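PDB 2D2R: isoprenyl transferase from Helicobacter pylori, which probably condenses isopentenyl diphosphate with allylic pyrophosphates, as a magnesium-dependent homodimeric undecaprenyl pyrophosphate synthase. Local coordinates for residues Lys17-Ile22 / Val186-Arg191; Ile22-Gly27 / Gly193-Leu198. One frame throughout, in Å; residues are numbered along the deposited sequence.

Contact 1: Lys17-Ile22 / Val186-Arg191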
loop_
_atom_site.group_PDB
_atom_site.type_symbol
_atom_site.label_atom_id
_atom_site.label_comp_id
_atom_site.label_asym_id
_atom_site.label_seq_id
_atom_site.Cartn_x
_atom_site.Cartn_y
_atom_site.Cartn_z
ATOM N N LYS A 17 -10.548 -7.393 12.462
ATOM C CA LYS A 17 -10.228 -6.729 13.705
ATOM C C LYS A 17 -9.906 -5.250 13.527
ATOM O O LYS A 17 -10.301 -4.427 14.354
ATOM C CB LYS A 17 -9.056 -7.411 14.388
ATOM C CG LYS A 17 -9.362 -8.811 14.840
ATOM C CD LYS A 17 -8.177 -9.381 15.570
ATOM C CE LYS A 17 -8.489 -10.724 16.231
ATOM N NZ LYS A 17 -9.412 -10.622 17.417
ATOM N N HIS A 18 -9.208 -4.906 12.443
ATOM C CA HIS A 18 -8.810 -3.512 12.217
ATOM C C HIS A 18 -9.290 -3.073 10.841
ATOM O O HIS A 18 -8.872 -3.668 9.813
ATOM C CB HIS A 18 -7.270 -3.434 12.288
ATOM C CG HIS A 18 -6.717 -2.049 12.151
ATOM N ND1 HIS A 18 -5.371 -1.768 12.305
ATOM C CD2 HIS A 18 -7.323 -0.866 11.889
ATOM C CE1 HIS A 18 -5.179 -0.468 12.133
ATOM N NE2 HIS A 18 -6.345 0.101 11.880
ATOM N N LEU A 19 -10.158 -2.058 10.817
ATOM C CA LEU A 19 -10.721 -1.489 9.600
ATOM C C LEU A 19 -10.115 -0.107 9.484
ATOM O O LEU A 19 -10.020 0.610 10.479
ATOM C CB LEU A 19 -12.249 -1.382 9.693
ATOM C CG LEU A 19 -13.034 -0.544 8.657
ATOM C CD1 LEU A 19 -12.882 -1.124 7.235
ATOM C CD2 LEU A 19 -14.559 -0.518 9.021
ATOM N N ALA A 20 -9.693 0.267 8.273
ATOM C CA ALA A 20 -9.075 1.578 8.054
ATOM C C ALA A 20 -9.832 2.238 6.921
ATOM O O ALA A 20 -10.210 1.582 5.943
ATOM C CB ALA A 20 -7.595 1.408 7.658
ATOM N N ILE A 21 -10.066 3.534 7.027
ATOM C CA ILE A 21 -10.817 4.142 5.974
ATOM C C ILE A 21 -10.259 5.442 5.469
ATOM O O ILE A 21 -9.880 6.295 6.263
ATOM C CB ILE A 21 -12.299 4.412 6.409
ATOM C CG1 ILE A 21 -12.986 3.117 6.891
ATOM C CG2 ILE A 21 -13.027 5.006 5.218
ATOM C CD1 ILE A 21 -14.441 3.334 7.406
ATOM N N ILE A 22 -10.170 5.578 4.134
ATOM C CA ILE A 22 -9.754 6.859 3.532
ATOM C C ILE A 22 -11.162 7.469 3.247
ATOM O O ILE A 22 -11.921 6.981 2.410
ATOM C CB ILE A 22 -8.933 6.615 2.210
ATOM C CG1 ILE A 22 -7.556 6.036 2.618
ATOM C CG2 ILE A 22 -8.765 7.925 1.414
ATOM C CD1 ILE A 22 -6.824 5.322 1.539
ATOM N N VAL A 186 -3.727 -3.926 9.614
ATOM C CA VAL A 186 -4.983 -3.635 8.960
ATOM C C VAL A 186 -5.562 -4.850 8.231
ATOM O O VAL A 186 -4.835 -5.497 7.452
ATOM C CB VAL A 186 -4.810 -2.496 7.958
ATOM C CG1 VAL A 186 -6.115 -2.324 7.184
ATOM C CG2 VAL A 186 -4.422 -1.238 8.683
ATOM N N ASP A 187 -6.845 -5.165 8.463
ATOM C CA ASP A 187 -7.458 -6.292 7.768
ATOM C C ASP A 187 -8.197 -5.903 6.498
ATOM O O ASP A 187 -8.269 -6.691 5.549
ATOM C CB ASP A 187 -8.468 -7.022 8.648
ATOM C CG ASP A 187 -7.828 -7.640 9.858
ATOM O OD1 ASP A 187 -6.986 -8.546 9.694
ATOM O OD2 ASP A 187 -8.156 -7.195 10.991
ATOM N N LEU A 188 -8.766 -4.706 6.496
ATOM C CA LEU A 188 -9.552 -4.254 5.376
ATOM C C LEU A 188 -9.330 -2.758 5.302
ATOM O O LEU A 188 -9.520 -2.057 6.288
ATOM C CB LEU A 188 -11.044 -4.651 5.628
ATOM C CG LEU A 188 -12.309 -3.899 5.205
ATOM C CD1 LEU A 188 -12.174 -3.189 3.890
ATOM C CD2 LEU A 188 -13.528 -4.797 5.221
ATOM N N LEU A 189 -8.840 -2.279 4.162
ATOM C CA LEU A 189 -8.585 -0.844 3.939
ATOM C C LEU A 189 -9.616 -0.401 2.920
ATOM O O LEU A 189 -9.676 -0.905 1.799
ATOM C CB LEU A 189 -7.152 -0.616 3.392
ATOM C CG LEU A 189 -6.886 0.828 2.959
ATOM C CD1 LEU A 189 -7.055 1.767 4.181
ATOM C CD2 LEU A 189 -5.495 0.960 2.428
ATOM N N LEU A 190 -10.492 0.497 3.344
ATOM C CA LEU A 190 -11.562 0.963 2.470
ATOM C C LEU A 190 -11.357 2.374 2.046
ATOM O O LEU A 190 -10.928 3.186 2.858
ATOM C CB LEU A 190 -12.897 0.923 3.229
ATOM C CG LEU A 190 -14.086 1.645 2.626
ATOM C CD1 LEU A 190 -14.554 0.827 1.405
ATOM C CD2 LEU A 190 -15.249 1.720 3.748
ATOM N N ARG A 191 -11.643 2.669 0.783
ATOM C CA ARG A 191 -11.551 4.057 0.308
ATOM C C ARG A 191 -12.867 4.437 -0.368
ATOM O O ARG A 191 -13.323 3.784 -1.315
ATOM C CB ARG A 191 -10.378 4.285 -0.675
ATOM C CG ARG A 191 -10.372 5.693 -1.247
ATOM C CD ARG A 191 -9.054 6.123 -1.847
ATOM N NE ARG A 191 -9.121 7.510 -2.275
ATOM C CZ ARG A 191 -8.064 8.267 -2.494
ATOM N NH1 ARG A 191 -6.838 7.722 -2.343
ATOM N NH2 ARG A 191 -8.218 9.578 -2.761
#

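Contact 2: Ile22-Gly27 / Gly193-Leu198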
loop_
_atom_site.group_PDB
_atom_site.type_symbol
_atom_site.label_atom_id
_atom_site.label_comp_id
_atom_site.label_asym_id
_atom_site.label_seq_id
_atom_site.Cartn_x
_atom_site.Cartn_y
_atom_site.Cartn_z
ATOM N N ILE A 22 -10.170 5.578 4.134
ATOM C CA ILE A 22 -9.754 6.859 3.532
ATOM C C ILE A 22 -11.162 7.469 3.247
ATOM O O ILE A 22 -11.921 6.981 2.410
ATOM C CB ILE A 22 -8.933 6.615 2.210
ATOM C CG1 ILE A 22 -7.556 6.036 2.618
ATOM C CG2 ILE A 22 -8.765 7.925 1.414
ATOM C CD1 ILE A 22 -6.824 5.322 1.539
ATOM N N MET A 23 -11.515 8.502 4.006
ATOM C CA MET A 23 -12.831 9.119 3.883
ATOM C C MET A 23 -12.806 10.174 2.787
ATOM O O MET A 23 -12.655 11.358 3.053
ATOM C CB MET A 23 -13.204 9.759 5.218
ATOM C CG MET A 23 -13.004 8.837 6.388
ATOM S SD MET A 23 -13.303 9.690 7.976
ATOM C CE MET A 23 -11.820 10.812 8.008
ATOM N N ASP A 24 -12.963 9.768 1.551
ATOM C CA ASP A 24 -12.913 10.738 0.489
ATOM C C ASP A 24 -14.320 11.103 -0.061
ATOM O O ASP A 24 -15.295 10.379 0.156
ATOM C CB ASP A 24 -11.998 10.176 -0.605
ATOM C CG ASP A 24 -11.531 11.226 -1.584
ATOM O OD1 ASP A 24 -11.318 12.391 -1.147
ATOM O OD2 ASP A 24 -11.367 10.888 -2.794
ATOM N N GLY A 25 -14.408 12.234 -0.764
ATOM C CA GLY A 25 -15.683 12.672 -1.343
ATOM C C GLY A 25 -16.447 13.810 -0.648
ATOM O O GLY A 25 -17.524 14.173 -1.096
ATOM N N ASN A 26 -15.912 14.371 0.432
ATOM C CA ASN A 26 -16.583 15.457 1.171
ATOM C C ASN A 26 -16.882 16.714 0.378
ATOM O O ASN A 26 -18.035 17.034 0.067
ATOM C CB ASN A 26 -15.750 15.892 2.373
ATOM C CG ASN A 26 -15.905 14.980 3.553
ATOM O OD1 ASN A 26 -15.300 15.217 4.608
ATOM N ND2 ASN A 26 -16.719 13.937 3.408
ATOM N N GLY A 27 -15.826 17.460 0.108
ATOM C CA GLY A 27 -15.991 18.702 -0.617
ATOM C C GLY A 27 -16.732 18.473 -1.912
ATOM O O GLY A 27 -17.518 19.297 -2.354
ATOM N N GLY A 193 -15.443 7.551 -2.125
ATOM C CA GLY A 193 -15.252 8.615 -3.086
ATOM C C GLY A 193 -14.829 8.297 -4.502
ATOM O O GLY A 193 -14.586 9.208 -5.278
ATOM N N GLY A 194 -14.677 7.038 -4.858
ATOM C CA GLY A 194 -14.379 6.791 -6.261
ATOM C C GLY A 194 -12.947 6.554 -6.739
ATOM O O GLY A 194 -12.756 5.883 -7.755
ATOM N N GLU A 195 -11.962 7.112 -6.041
ATOM C CA GLU A 195 -10.549 6.966 -6.426
ATOM C C GLU A 195 -10.008 5.630 -6.006
ATOM O O GLU A 195 -10.462 5.043 -5.044
ATOM C CB GLU A 195 -9.685 8.043 -5.791
ATOM C CG GLU A 195 -9.990 9.471 -6.231
ATOM C CD GLU A 195 -10.058 9.651 -7.745
ATOM O OE1 GLU A 195 -9.269 9.051 -8.499
ATOM O OE2 GLU A 195 -10.899 10.426 -8.197
ATOM N N MET A 196 -8.999 5.144 -6.734
ATOM C CA MET A 196 -8.408 3.848 -6.369
ATOM C C MET A 196 -6.899 4.004 -6.216
ATOM O O MET A 196 -6.165 3.610 -7.092
ATOM C CB MET A 196 -8.762 2.824 -7.442
ATOM C CG MET A 196 -10.251 2.504 -7.347
ATOM S SD MET A 196 -10.873 1.435 -8.673
ATOM C CE MET A 196 -9.934 -0.145 -8.379
ATOM N N ARG A 197 -6.463 4.567 -5.095
ATOM C CA ARG A 197 -5.013 4.828 -4.819
ATOM C C ARG A 197 -4.884 4.705 -3.305
ATOM O O ARG A 197 -5.879 4.977 -2.627
ATOM C CB ARG A 197 -4.657 6.290 -5.174
ATOM C CG ARG A 197 -4.467 6.607 -6.671
ATOM C CD ARG A 197 -3.820 8.021 -6.862
ATOM N NE ARG A 197 -4.637 9.053 -6.248
ATOM C CZ ARG A 197 -5.785 9.490 -6.759
ATOM N NH1 ARG A 197 -6.239 8.999 -7.912
ATOM N NH2 ARG A 197 -6.499 10.395 -6.105
ATOM N N LEU A 198 -3.689 4.381 -2.764
ATOM C CA LEU A 198 -3.546 4.255 -1.293
ATOM C C LEU A 198 -3.309 5.628 -0.663
ATOM O O LEU A 198 -3.542 5.836 0.539
ATOM C CB LEU A 198 -2.335 3.414 -0.917
ATOM C CG LEU A 198 -2.397 2.070 -1.589
ATOM C CD1 LEU A 198 -0.977 1.427 -1.508
ATOM C CD2 LEU A 198 -3.418 1.234 -0.877
HETATM O O HOH W 1 -11.518 8.468 -3.450
#

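Contact 1: Lys17-Ile22 / Val186-Arg191
Ala20 and Ile22 bond alternately with Leu188 and Leu190 along two neighbouring parallel strands, 18-22 and 188-191, in the six-stranded parallel sheet of this cis-prenyltransferase. Ala20 N reaches Leu188 O, Leu190 N gives an almost straight bond (177°) to Ala20 O at 2.8 Å, and Ile22 N closes the row on Leu190 O.

At the N-terminal end a side chain takes over from the backbone. Asp187 OD2 receives both Lys17 N, at 2.8 Å from above the carboxylate plane, and His18 N, at 2.9 Å through its anti lone pair. Its CG lies beside its own backbone N (chi1 -63°), which swings the carboxylate toward Lys17 and His18 on the neighbouring segment; a short acceptor suits this place. Asp187 N in turn donates to His18 O.

Leu19, Ile21, Leu188 and Leu190 share one face, where the Leu19 CD1 methyl presses on Leu188 CG at a tight 3.5 Å. Helix 223-236 covers these leucines, through Leu226 and Ile229 among others, so branched aliphatic residues fit. On the other face the small Ala20 leaves room for Leu189, whose CD1 comes within 3.5 Å of Ala20 CB. Near the start of the pair Val186 CG2 sits over one face of the His18 ring in a CH-pi contact, 3.8 Å from the centroid. Bonds from ND1 to Pro184 O and from NE2 to Thr64 OG1 fix that ring's rotation.

The Arg191 chain runs extended from CG to NE, its guanidinium probably contributing to substrate binding and bonded through NH1 to Arg197 O and Ser199 OG. Ile22 CG2 supports it from one side, covering a face of the guanidinium near its rim, 3.7 Å from Arg191 NE.

Contact 2: Ile22-Gly27 / Gly193-Leu198
This is a sparse, partly buried meeting of two loops at the C-terminal ends of adjacent strands: 22-27 leads from strand 18-22 into helix 26-31, while the loop 193-198 follows strand 188-191. No direct hydrogen bond joins them. A water bridges instead, donating to Asp24 OD2 at a short 2.5 Å and accepting from Glu195 N at 3.0 Å. With CG opposite the backbone N (chi1 -163°), the Asp24 carboxylate is directed toward the second loop, where OD2 comes 4.0 Å from Glu195 CG. Arg191 NH2 lies near the same oxygen in a long, weak ion pair.

Glycine suits Gly193 because a side chain there would run into the backbone at Asp24 and Gly25; Gly25 itself is the N-cap of the helix. Deeper in, the Ile22 CD1 methyl rests 3.5 Å from Leu198 O. Arg197 NH1 donates to Glu195 OE1 at 3.1 Å within a salt bridge, and that nitrogen also pairs with Glu210 of the second subunit, a probable magnesium ligand. Asp24, the likely catalytic and magnesium-binding residue, stands beside the probable substrate-binding residues Gly25-Gly27 and Arg197-Leu198, consistent with the diphosphate-binding active site of cis-prenyltransferases.

In the fold
From the N terminus, strand 18-22 enters first and runs directly into the loop before helix 26-31, so the first segments of both contacts are continuous and share Ile22. The chain then builds strands 62-66, 104-108 and 136-140 with their helices before returning as strand 188-191. Contact 1 closes that long excursion in the sheet; contact 2 closes a second, crossing one a few residues later, at the strand ends. Strand 188-191 thereby joins strand 18-22 to strand 210-213, outermost within this chain. Arg191 physically links the two contacts, and residues 196-198 carry the connection on to the second subunit, tying sheet core, probable active site and dimer interface together.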